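Local atomic coordinates of mandelate racemase/muconate lactonizing enzyme family protein (Roseovarius sp. TM1035, PDB entry 3T9P), a protein that is a putative isomerase of the mandelate racemase/muconate lactonizing enzyme family, probably acting on a carboxylate substrate through an enolate intermediate, as its relatives do. Residues W50-T61 and Y99-A110; W237-V245 and S264-V274. All coordinates share one frame; numbering follows the deposited sequence.

Interaction 1: W50-T61 and Y99-A110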
loop_
_atom_site.group_PDB
_atom_site.type_symbol
_atom_site.label_atom_id
_atom_site.label_comp_id
_atom_site.label_asym_id
_atom_site.label_seq_id
_atom_site.Cartn_x
_atom_site.Cartn_y
_atom_site.Cartn_z
ATOM N N TRP A 50 15.386 20.731 3.479
ATOM C CA TRP A 50 15.156 19.654 4.416
ATOM C C TRP A 50 13.700 19.272 4.467
ATOM O O TRP A 50 12.830 20.146 4.595
ATOM C CB TRP A 50 15.511 20.124 5.845
ATOM C CG TRP A 50 17.011 20.180 6.078
ATOM C CD1 TRP A 50 17.871 21.320 5.998
ATOM C CD2 TRP A 50 17.833 19.083 6.461
ATOM N NE1 TRP A 50 19.161 20.928 6.327
ATOM C CE2 TRP A 50 19.159 19.568 6.604
ATOM C CE3 TRP A 50 17.575 17.708 6.722
ATOM C CZ2 TRP A 50 20.208 18.727 7.012
ATOM C CZ3 TRP A 50 18.612 16.907 7.115
ATOM C CH2 TRP A 50 19.914 17.406 7.241
ATOM N N GLY A 51 13.458 17.943 4.399
ATOM C CA GLY A 51 12.092 17.408 4.602
ATOM C C GLY A 51 12.195 16.195 5.461
ATOM O O GLY A 51 13.136 16.047 6.201
ATOM N N GLN A 52 11.156 15.402 5.485
ATOM C CA GLN A 52 11.036 14.267 6.366
ATOM C C GLN A 52 10.107 13.210 5.773
ATOM O O GLN A 52 9.102 13.540 5.195
ATOM C CB GLN A 52 10.512 14.731 7.748
ATOM C CG GLN A 52 10.480 13.723 8.862
ATOM C CD GLN A 52 9.532 14.090 9.999
ATOM O OE1 GLN A 52 9.806 14.922 10.799
ATOM N NE2 GLN A 52 8.448 13.407 10.061
ATOM N N VAL A 53 10.504 11.967 5.928
ATOM C CA VAL A 53 9.683 10.817 5.608
ATOM C C VAL A 53 8.661 10.666 6.752
ATOM O O VAL A 53 8.792 11.287 7.748
ATOM C CB VAL A 53 10.481 9.507 5.340
ATOM C CG1 VAL A 53 11.579 9.700 4.268
ATOM C CG2 VAL A 53 11.019 8.948 6.576
ATOM N N SER A 54 7.640 9.868 6.544
ATOM C CA SER A 54 6.673 9.618 7.573
ATOM C C SER A 54 7.384 9.036 8.816
ATOM O O SER A 54 8.321 8.331 8.716
ATOM C CB SER A 54 5.634 8.600 7.120
ATOM O OG SER A 54 4.725 8.348 8.116
ATOM N N THR A 55 6.906 9.415 9.972
ATOM C CA THR A 55 7.380 8.795 11.187
ATOM C C THR A 55 6.932 7.298 11.238
ATOM O O THR A 55 6.058 6.884 10.531
ATOM C CB THR A 55 6.864 9.506 12.433
ATOM O OG1 THR A 55 5.458 9.705 12.328
ATOM C CG2 THR A 55 7.573 10.822 12.663
ATOM N N TYR A 56 7.648 6.541 12.043
ATOM C CA TYR A 56 7.408 5.150 12.362
ATOM C C TYR A 56 8.010 4.172 11.339
ATOM O O TYR A 56 7.706 4.225 10.188
ATOM C CB TYR A 56 5.957 4.852 12.690
ATOM C CG TYR A 56 5.372 5.720 13.784
ATOM C CD1 TYR A 56 5.843 5.634 15.088
ATOM C CD2 TYR A 56 4.378 6.637 13.510
ATOM C CE1 TYR A 56 5.328 6.411 16.081
ATOM C CE2 TYR A 56 3.851 7.427 14.497
ATOM C CZ TYR A 56 4.340 7.331 15.777
ATOM O OH TYR A 56 3.844 8.082 16.745
ATOM N N ASN A 57 8.871 3.289 11.810
ATOM C CA ASN A 57 9.581 2.368 10.958
ATOM C C ASN A 57 10.352 3.180 9.891
ATOM O O ASN A 57 10.497 2.778 8.774
ATOM C CB ASN A 57 8.646 1.312 10.363
ATOM C CG ASN A 57 8.193 0.281 11.385
ATOM O OD1 ASN A 57 7.061 -0.098 11.387
ATOM N ND2 ASN A 57 9.069 -0.149 12.224
ATOM N N ALA A 58 10.849 4.333 10.307
ATOM C CA ALA A 58 11.495 5.307 9.459
ATOM C C ALA A 58 12.737 4.725 8.785
ATOM O O ALA A 58 13.031 5.071 7.702
ATOM C CB ALA A 58 11.792 6.663 10.211
ATOM N N ASP A 59 13.424 3.846 9.477
ATOM C CA ASP A 59 14.586 3.160 8.959
ATOM C C ASP A 59 14.219 2.310 7.732
ATOM O O ASP A 59 14.868 2.391 6.755
ATOM C CB ASP A 59 15.289 2.322 10.030
ATOM C CG ASP A 59 14.440 1.236 10.619
ATOM O OD1 ASP A 59 13.287 1.431 10.827
ATOM O OD2 ASP A 59 14.948 0.198 10.901
ATOM N N ILE A 60 13.132 1.572 7.804
ATOM C CA ILE A 60 12.724 0.776 6.604
ATOM C C ILE A 60 12.350 1.771 5.509
ATOM O O ILE A 60 12.720 1.609 4.318
ATOM C CB ILE A 60 11.554 -0.151 6.996
ATOM C CG1 ILE A 60 12.039 -1.153 8.086
ATOM C CG2 ILE A 60 11.021 -0.908 5.659
ATOM C CD1 ILE A 60 10.788 -2.063 8.623
ATOM N N THR A 61 11.581 2.777 5.883
ATOM C CA THR A 61 11.170 3.736 4.903
ATOM C C THR A 61 12.380 4.402 4.191
ATOM O O THR A 61 12.343 4.697 2.978
ATOM C CB THR A 61 10.324 4.810 5.623
ATOM O OG1 THR A 61 9.146 4.197 6.155
ATOM C CG2 THR A 61 9.889 5.899 4.597
ATOM N N TYR A 99 4.164 2.216 2.277
ATOM C CA TYR A 99 5.617 2.554 2.424
ATOM C C TYR A 99 6.178 3.368 1.290
ATOM O O TYR A 99 6.976 4.192 1.522
ATOM C CB TYR A 99 6.437 1.270 2.524
ATOM C CG TYR A 99 6.639 0.832 3.957
ATOM C CD1 TYR A 99 7.507 1.534 4.791
ATOM C CD2 TYR A 99 6.024 -0.328 4.439
ATOM C CE1 TYR A 99 7.663 1.131 6.063
ATOM C CE2 TYR A 99 6.240 -0.791 5.731
ATOM C CZ TYR A 99 7.058 -0.021 6.529
ATOM O OH TYR A 99 7.356 -0.464 7.806
ATOM N N LEU A 100 5.760 3.195 0.066
ATOM C CA LEU A 100 6.268 4.044 -1.008
ATOM C C LEU A 100 5.913 5.524 -0.747
ATOM O O LEU A 100 6.680 6.371 -0.987
ATOM C CB LEU A 100 5.717 3.619 -2.357
ATOM C CG LEU A 100 6.272 4.214 -3.665
ATOM C CD1 LEU A 100 7.607 3.782 -4.010
ATOM C CD2 LEU A 100 5.345 4.060 -4.821
ATOM N N ARG A 101 4.697 5.752 -0.296
ATOM C CA ARG A 101 4.220 7.074 0.043
ATOM C C ARG A 101 4.956 7.735 1.229
ATOM O O ARG A 101 5.315 8.877 1.200
ATOM C CB ARG A 101 2.730 7.045 0.290
ATOM C CG ARG A 101 1.862 6.508 -0.881
ATOM C CD ARG A 101 2.305 6.822 -2.251
ATOM N NE ARG A 101 1.409 6.435 -3.344
ATOM C CZ ARG A 101 1.457 6.950 -4.551
ATOM N NH1 ARG A 101 2.334 7.852 -4.801
ATOM N NH2 ARG A 101 0.636 6.574 -5.501
ATOM N N ARG A 102 5.225 6.910 2.223
ATOM C CA ARG A 102 5.904 7.337 3.421
ATOM C C ARG A 102 7.283 7.849 2.984
ATOM O O ARG A 102 7.716 8.876 3.432
ATOM C CB ARG A 102 6.095 6.134 4.359
ATOM C CG ARG A 102 4.906 5.733 5.245
ATOM C CD ARG A 102 5.160 4.500 6.066
ATOM N NE ARG A 102 3.994 4.080 6.804
ATOM C CZ ARG A 102 3.776 4.282 8.095
ATOM N NH1 ARG A 102 4.702 4.808 8.865
ATOM N NH2 ARG A 102 2.628 3.916 8.604
ATOM N N ALA A 103 7.914 7.140 2.072
ATOM C CA ALA A 103 9.202 7.541 1.550
ATOM C C ALA A 103 9.170 8.794 0.628
ATOM O O ALA A 103 9.963 9.701 0.766
ATOM C CB ALA A 103 9.889 6.397 0.902
ATOM N N MET A 104 8.184 8.783 -0.251
ATOM C CA MET A 104 7.928 9.918 -1.229
ATOM C C MET A 104 7.770 11.244 -0.511
ATOM O O MET A 104 8.191 12.276 -1.018
ATOM C CB MET A 104 6.686 9.600 -2.076
ATOM C CG MET A 104 6.344 10.691 -3.098
ATOM S SD MET A 104 4.985 10.079 -4.209
ATOM C CE MET A 104 6.039 9.007 -5.202
ATOM N N THR A 105 7.146 11.227 0.655
ATOM C CA THR A 105 6.964 12.434 1.448
ATOM C C THR A 105 8.316 13.131 1.701
ATOM O O THR A 105 8.330 14.348 1.741
ATOM C CB THR A 105 6.275 12.114 2.805
ATOM O OG1 THR A 105 4.982 11.571 2.519
ATOM C CG2 THR A 105 6.202 13.286 3.738
ATOM N N GLY A 106 9.375 12.364 1.929
ATOM C CA GLY A 106 10.691 12.929 2.279
ATOM C C GLY A 106 11.217 13.732 1.069
ATOM O O GLY A 106 11.757 14.857 1.221
ATOM N N LEU A 107 11.029 13.184 -0.124
ATOM C CA LEU A 107 11.351 13.941 -1.369
ATOM C C LEU A 107 10.488 15.224 -1.543
ATOM O O LEU A 107 11.005 16.317 -1.751
ATOM C CB LEU A 107 11.218 13.071 -2.647
ATOM C CG LEU A 107 11.489 13.793 -4.044
ATOM C CD1 LEU A 107 13.008 14.131 -4.276
ATOM C CD2 LEU A 107 11.180 12.793 -5.122
ATOM N N ASP A 108 9.166 15.094 -1.476
ATOM C CA ASP A 108 8.298 16.255 -1.659
ATOM C C ASP A 108 8.593 17.359 -0.637
ATOM O O ASP A 108 8.756 18.566 -1.025
ATOM C CB ASP A 108 6.815 15.770 -1.528
ATOM C CG ASP A 108 5.824 16.912 -1.472
ATOM O OD1 ASP A 108 5.110 17.159 -2.490
ATOM O OD2 ASP A 108 5.741 17.547 -0.380
ATOM N N THR A 109 8.650 17.000 0.637
ATOM C CA THR A 109 8.835 18.048 1.692
ATOM C C THR A 109 10.206 18.734 1.631
ATOM O O THR A 109 10.310 19.893 1.908
ATOM C CB THR A 109 8.602 17.493 3.139
ATOM O OG1 THR A 109 9.331 16.276 3.280
ATOM C CG2 THR A 109 7.097 17.160 3.368
ATOM N N ALA A 110 11.258 18.013 1.238
ATOM C CA ALA A 110 12.576 18.629 1.144
ATOM C C ALA A 110 12.538 19.628 -0.015
ATOM O O ALA A 110 13.141 20.675 0.042
ATOM C CB ALA A 110 13.636 17.508 0.831
HETATM O O HOH W 1 7.816 5.739 7.924
#

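Interaction 2: W237-V245 and S264-V274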
loop_
_atom_site.group_PDB
_atom_site.type_symbol
_atom_site.label_atom_id
_atom_site.label_comp_id
_atom_site.label_asym_id
_atom_site.label_seq_id
_atom_site.Cartn_x
_atom_site.Cartn_y
_atom_site.Cartn_z
ATOM N N TRP A 237 -11.429 0.740 6.330
ATOM C CA TRP A 237 -11.496 0.109 4.963
ATOM C C TRP A 237 -12.915 -0.408 4.703
ATOM O O TRP A 237 -13.173 -0.880 3.620
ATOM C CB TRP A 237 -10.519 -1.079 4.844
ATOM C CG TRP A 237 -10.661 -2.099 5.952
ATOM C CD1 TRP A 237 -11.357 -3.263 5.873
ATOM C CD2 TRP A 237 -10.064 -2.081 7.241
ATOM N NE1 TRP A 237 -11.239 -3.950 7.053
ATOM C CE2 TRP A 237 -10.475 -3.238 7.911
ATOM C CE3 TRP A 237 -9.248 -1.144 7.937
ATOM C CZ2 TRP A 237 -10.109 -3.527 9.236
ATOM C CZ3 TRP A 237 -8.897 -1.396 9.245
ATOM C CH2 TRP A 237 -9.306 -2.619 9.880
ATOM N N GLU A 238 -13.863 -0.272 5.642
ATOM C CA GLU A 238 -15.310 -0.578 5.366
ATOM C C GLU A 238 -16.097 0.677 5.146
ATOM O O GLU A 238 -16.787 1.160 6.045
ATOM C CB GLU A 238 -15.921 -1.336 6.543
ATOM C CG GLU A 238 -15.205 -2.623 6.858
ATOM C CD GLU A 238 -15.547 -3.709 5.829
ATOM O OE1 GLU A 238 -16.396 -3.471 4.935
ATOM O OE2 GLU A 238 -14.955 -4.795 5.922
ATOM N N TYR A 239 -16.020 1.188 3.937
ATOM C CA TYR A 239 -16.545 2.470 3.623
ATOM C C TYR A 239 -18.088 2.528 3.831
ATOM O O TYR A 239 -18.626 3.536 4.254
ATOM C CB TYR A 239 -16.132 2.778 2.175
ATOM C CG TYR A 239 -14.627 2.968 2.091
ATOM C CD1 TYR A 239 -14.046 4.196 2.462
ATOM C CD2 TYR A 239 -13.765 1.919 1.715
ATOM C CE1 TYR A 239 -12.619 4.373 2.383
ATOM C CE2 TYR A 239 -12.349 2.094 1.700
ATOM C CZ TYR A 239 -11.830 3.333 2.021
ATOM O OH TYR A 239 -10.483 3.500 2.027
ATOM N N ASP A 240 -18.780 1.447 3.505
ATOM C CA ASP A 240 -20.264 1.424 3.635
ATOM C C ASP A 240 -20.674 1.423 5.095
ATOM O O ASP A 240 -21.730 1.948 5.425
ATOM C CB ASP A 240 -20.862 0.188 2.969
ATOM C CG ASP A 240 -20.896 0.298 1.467
ATOM O OD1 ASP A 240 -20.734 1.402 0.939
ATOM O OD2 ASP A 240 -21.040 -0.718 0.774
ATOM N N GLN A 241 -19.878 0.846 5.971
ATOM C CA GLN A 241 -20.158 0.919 7.381
ATOM C C GLN A 241 -20.060 2.366 7.901
ATOM O O GLN A 241 -20.922 2.850 8.584
ATOM C CB GLN A 241 -19.201 0.016 8.160
ATOM C CG GLN A 241 -19.405 -1.459 7.947
ATOM C CD GLN A 241 -18.478 -2.347 8.769
ATOM O OE1 GLN A 241 -17.963 -1.946 9.749
ATOM N NE2 GLN A 241 -18.302 -3.552 8.348
ATOM N N THR A 242 -18.994 3.038 7.516
ATOM C CA THR A 242 -18.778 4.407 7.923
ATOM C C THR A 242 -19.917 5.283 7.368
ATOM O O THR A 242 -20.429 6.100 8.043
ATOM C CB THR A 242 -17.409 4.930 7.452
ATOM O OG1 THR A 242 -16.426 4.010 7.834
ATOM C CG2 THR A 242 -17.078 6.292 8.040
ATOM N N ALA A 243 -20.307 5.040 6.134
ATOM C CA ALA A 243 -21.367 5.808 5.514
ATOM C C ALA A 243 -22.673 5.624 6.280
ATOM O O ALA A 243 -23.382 6.533 6.463
ATOM C CB ALA A 243 -21.527 5.435 4.113
ATOM N N ALA A 244 -22.960 4.425 6.716
ATOM C CA ALA A 244 -24.153 4.165 7.580
ATOM C C ALA A 244 -24.175 4.988 8.854
ATOM O O ALA A 244 -25.247 5.524 9.251
ATOM C CB ALA A 244 -24.326 2.624 7.928
ATOM N N VAL A 245 -23.014 5.142 9.492
ATOM C CA VAL A 245 -22.892 5.933 10.692
ATOM C C VAL A 245 -23.087 7.424 10.381
ATOM O O VAL A 245 -23.758 8.127 11.171
ATOM C CB VAL A 245 -21.441 5.734 11.373
ATOM C CG1 VAL A 245 -21.281 6.589 12.605
ATOM C CG2 VAL A 245 -21.235 4.224 11.753
ATOM N N SER A 264 -8.657 4.920 -3.246
ATOM C CA SER A 264 -9.453 4.732 -2.017
ATOM C C SER A 264 -10.172 6.041 -1.515
ATOM O O SER A 264 -11.302 5.962 -0.936
ATOM C CB SER A 264 -8.705 3.960 -0.871
ATOM O OG SER A 264 -7.927 4.910 -0.173
ATOM N N TRP A 265 -9.569 7.200 -1.744
ATOM C CA TRP A 265 -10.205 8.492 -1.463
ATOM C C TRP A 265 -11.483 8.619 -2.309
ATOM O O TRP A 265 -12.516 9.123 -1.835
ATOM C CB TRP A 265 -9.265 9.649 -1.768
ATOM C CG TRP A 265 -8.307 9.831 -0.619
ATOM C CD1 TRP A 265 -7.032 9.406 -0.566
ATOM C CD2 TRP A 265 -8.616 10.409 0.682
ATOM N NE1 TRP A 265 -6.437 9.814 0.673
ATOM C CE2 TRP A 265 -7.422 10.358 1.463
ATOM C CE3 TRP A 265 -9.784 10.970 1.246
ATOM C CZ2 TRP A 265 -7.341 10.893 2.775
ATOM C CZ3 TRP A 265 -9.747 11.460 2.562
ATOM C CH2 TRP A 265 -8.522 11.375 3.348
ATOM N N GLN A 266 -11.371 8.171 -3.551
ATOM C CA GLN A 266 -12.479 8.137 -4.508
ATOM C C GLN A 266 -13.636 7.286 -4.058
ATOM O O GLN A 266 -14.792 7.749 -4.034
ATOM C CB GLN A 266 -11.963 7.664 -5.914
ATOM C CG GLN A 266 -11.678 8.863 -6.856
ATOM C CD GLN A 266 -12.920 9.776 -7.051
ATOM O OE1 GLN A 266 -14.040 9.288 -7.025
ATOM N NE2 GLN A 266 -12.717 11.108 -7.160
ATOM N N LEU A 267 -13.375 6.043 -3.717
ATOM C CA LEU A 267 -14.412 5.187 -3.227
ATOM C C LEU A 267 -15.052 5.799 -1.965
ATOM O O LEU A 267 -16.297 5.884 -1.849
ATOM C CB LEU A 267 -13.826 3.836 -2.972
ATOM C CG LEU A 267 -14.540 2.745 -2.199
ATOM C CD1 LEU A 267 -15.843 2.295 -2.953
ATOM C CD2 LEU A 267 -13.647 1.486 -1.966
ATOM N N MET A 268 -14.227 6.303 -1.055
ATOM C CA MET A 268 -14.730 6.963 0.182
ATOM C C MET A 268 -15.792 8.062 -0.149
ATOM O O MET A 268 -16.866 8.145 0.522
ATOM C CB MET A 268 -13.558 7.556 1.026
ATOM C CG MET A 268 -14.033 8.208 2.325
ATOM S SD MET A 268 -12.681 9.171 3.156
ATOM C CE MET A 268 -11.202 8.118 2.951
ATOM N N LEU A 269 -15.430 8.950 -1.044
ATOM C CA LEU A 269 -16.256 10.052 -1.478
ATOM C C LEU A 269 -17.497 9.573 -2.247
ATOM O O LEU A 269 -18.546 10.039 -2.026
ATOM C CB LEU A 269 -15.437 11.082 -2.260
ATOM C CG LEU A 269 -14.359 11.878 -1.524
ATOM C CD1 LEU A 269 -13.557 12.715 -2.467
ATOM C CD2 LEU A 269 -14.935 12.724 -0.421
ATOM N N ASP A 270 -17.325 8.576 -3.094
ATOM C CA ASP A 270 -18.391 8.012 -3.920
ATOM C C ASP A 270 -19.467 7.426 -3.046
ATOM O O ASP A 270 -20.601 7.545 -3.349
ATOM C CB ASP A 270 -17.888 6.873 -4.793
ATOM C CG ASP A 270 -17.161 7.312 -6.002
ATOM O OD1 ASP A 270 -17.061 8.487 -6.327
ATOM O OD2 ASP A 270 -16.629 6.415 -6.616
ATOM N N ARG A 271 -19.063 6.772 -1.970
ATOM C CA ARG A 271 -19.934 6.164 -1.020
ATOM C C ARG A 271 -20.474 7.120 0.045
ATOM O O ARG A 271 -21.242 6.716 0.847
ATOM C CB ARG A 271 -19.245 5.004 -0.347
ATOM C CG ARG A 271 -18.797 3.907 -1.257
ATOM C CD ARG A 271 -19.886 3.308 -2.112
ATOM N NE ARG A 271 -19.419 2.109 -2.798
ATOM C CZ ARG A 271 -19.137 0.976 -2.168
ATOM N NH1 ARG A 271 -19.274 0.917 -0.868
ATOM N NH2 ARG A 271 -18.738 -0.110 -2.812
ATOM N N GLY A 272 -20.027 8.366 0.030
ATOM C CA GLY A 272 -20.410 9.361 0.998
ATOM C C GLY A 272 -20.103 8.934 2.411
ATOM O O GLY A 272 -20.920 9.046 3.252
ATOM N N ALA A 273 -18.932 8.369 2.619
ATOM C CA ALA A 273 -18.522 7.894 3.920
ATOM C C ALA A 273 -18.353 8.942 5.042
ATOM O O ALA A 273 -18.655 8.679 6.156
ATOM C CB ALA A 273 -17.315 7.006 3.830
ATOM N N VAL A 274 -17.836 10.101 4.703
ATOM C CA VAL A 274 -17.491 11.082 5.684
ATOM C C VAL A 274 -18.028 12.491 5.438
ATOM O O VAL A 274 -18.195 12.894 4.335
ATOM C CB VAL A 274 -15.972 11.146 5.819
ATOM C CG1 VAL A 274 -15.416 9.784 6.200
ATOM C CG2 VAL A 274 -15.366 11.594 4.535
HETATM O O HOH W 2 -17.389 -0.699 1.582
HETATM O O HOH W 3 -23.579 8.541 4.473
#

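Interaction 1: W50-T61 and Y99-A110
In the N-terminal capping domain, an edge strand of the antiparallel sheet within this chain, 48-52, lays Gly51 and Gln52 over helix 98-119. The short axes pass 5.7 Å apart at 156°, a nearly antiparallel approach with backbone against backbone. Gly51 packs on Thr109 and Ala110, its CA 3.3 Å from Thr109 OG1, and Gly106 CA lies against Gln52 O; the close approach is consistent with no side chain at either glycine. Two hydrogen bonds fix the register. Gln52 N donates to Thr109 OG1 (3.0 Å, 162° at the hydrogen), while the same hydroxyl donates to Thr105 O one turn back; chi1 of 48° turns OG1 back over its own helix, where it can do both. Ser54 N reaches Arg102 O at 3.3 Å, tilted from the carbonyl plane. This sheet-on-helix packing, part of the enolase-superfamily capping domain, continues into the loop that leads to helix 58-73. There Ser54 CB rests 3.5 Å from Arg102 CG, and the extended arginine carries NH1 to within 3.0 Å of Thr55 O. Its NE is held by Ser98 and its NH2 by Lys94 of the second subunit. A water in the guanidinium plane lies within hydrogen-bonding distance of Ser54 O, Tyr56 O and Thr61 OG1, though it cannot serve every acceptor in reach at once; it accepts a weak bond from Arg102 NH1, its link to helix 98-119. Thr61 OG1 meets the Tyr99 ring in its plane, 3.4 Å from CE1, whereas Thr61 CG2 presses on Ala103 N at 3.4 Å. Tyr99 OH bonds to Gln68 of the second subunit.

Interaction 2: W237-V245 and S264-V274
The Tyr239 ring has Leu267 CG over one face, and Leu267 CD2 approaches to 3.7 Å from Tyr239 CD2; Met268 comes to the ring obliquely, its CB 3.6 Å from Tyr239 CE1 and its side chain crossing at about a right angle. Chi1 of -68° places CG anti to the carbonyl carbon, which sends the ring across to the other helix. At its far end Tyr239 OH lies 3.4 Å from Ser264 CB, and both this hydroxyl and Ser264 OG bond to Asp259, so one carboxylate ties the two side chains together. The second flat group, the Arg271 guanidinium, takes Leu267 CD1 over one face and Asp240 OD1 at its edge. Carboxylate and guanidinium planes are 26° apart in this salt bridge, but the modelled separation of Asp240 OD1 and Arg271 NH1 is implausibly short, so its detail is doubtful. Arg271 NH2 has a further partner in Asp270 of the second subunit. Beyond the arginine the chain turns at Gly272, whose positive phi and two bonds back into the last turn make a Schellman motif. That turn brings Ala273 CA within 3.9 Å of Ala243 CA, and a water donates to both Ala243 O and Gly272 O. Ala273 O, 3.4 Å from Thr242 CG2, is buried without a polar partner. The short helix axes stand 9.9 Å apart at 37°, as successive helices do outside a beta/alpha barrel: helix 212-224 flanks 239-248 through Val245, helix 287-299 flanks 262-270 through Trp265, and Trp265 and Leu269 also touch Val277 of strand 276-277.

From the N terminus, the chain first lays down three strands of the antiparallel sheet, which strand 382-387 joins at the C-terminal end. It then leaves strand 48-52 and returns on helix 98-119, so interaction 1 closes a 37-residue excursion, mostly helix and without strand, within the capping domain. The chain later enters the parallel strands of the barrel domain, where interaction 2 closes a shorter loop of 18 residues through strand 252-255, joining neighbouring helices 239-248 and 262-270. The contacts are in series, neither nested nor crossed. Their centres lie 27 Å apart and they do not touch, but Arg101, within residues 99-110, forms a salt bridge to Glu261, just before helix 262-270. Both contacts also reach the second subunit.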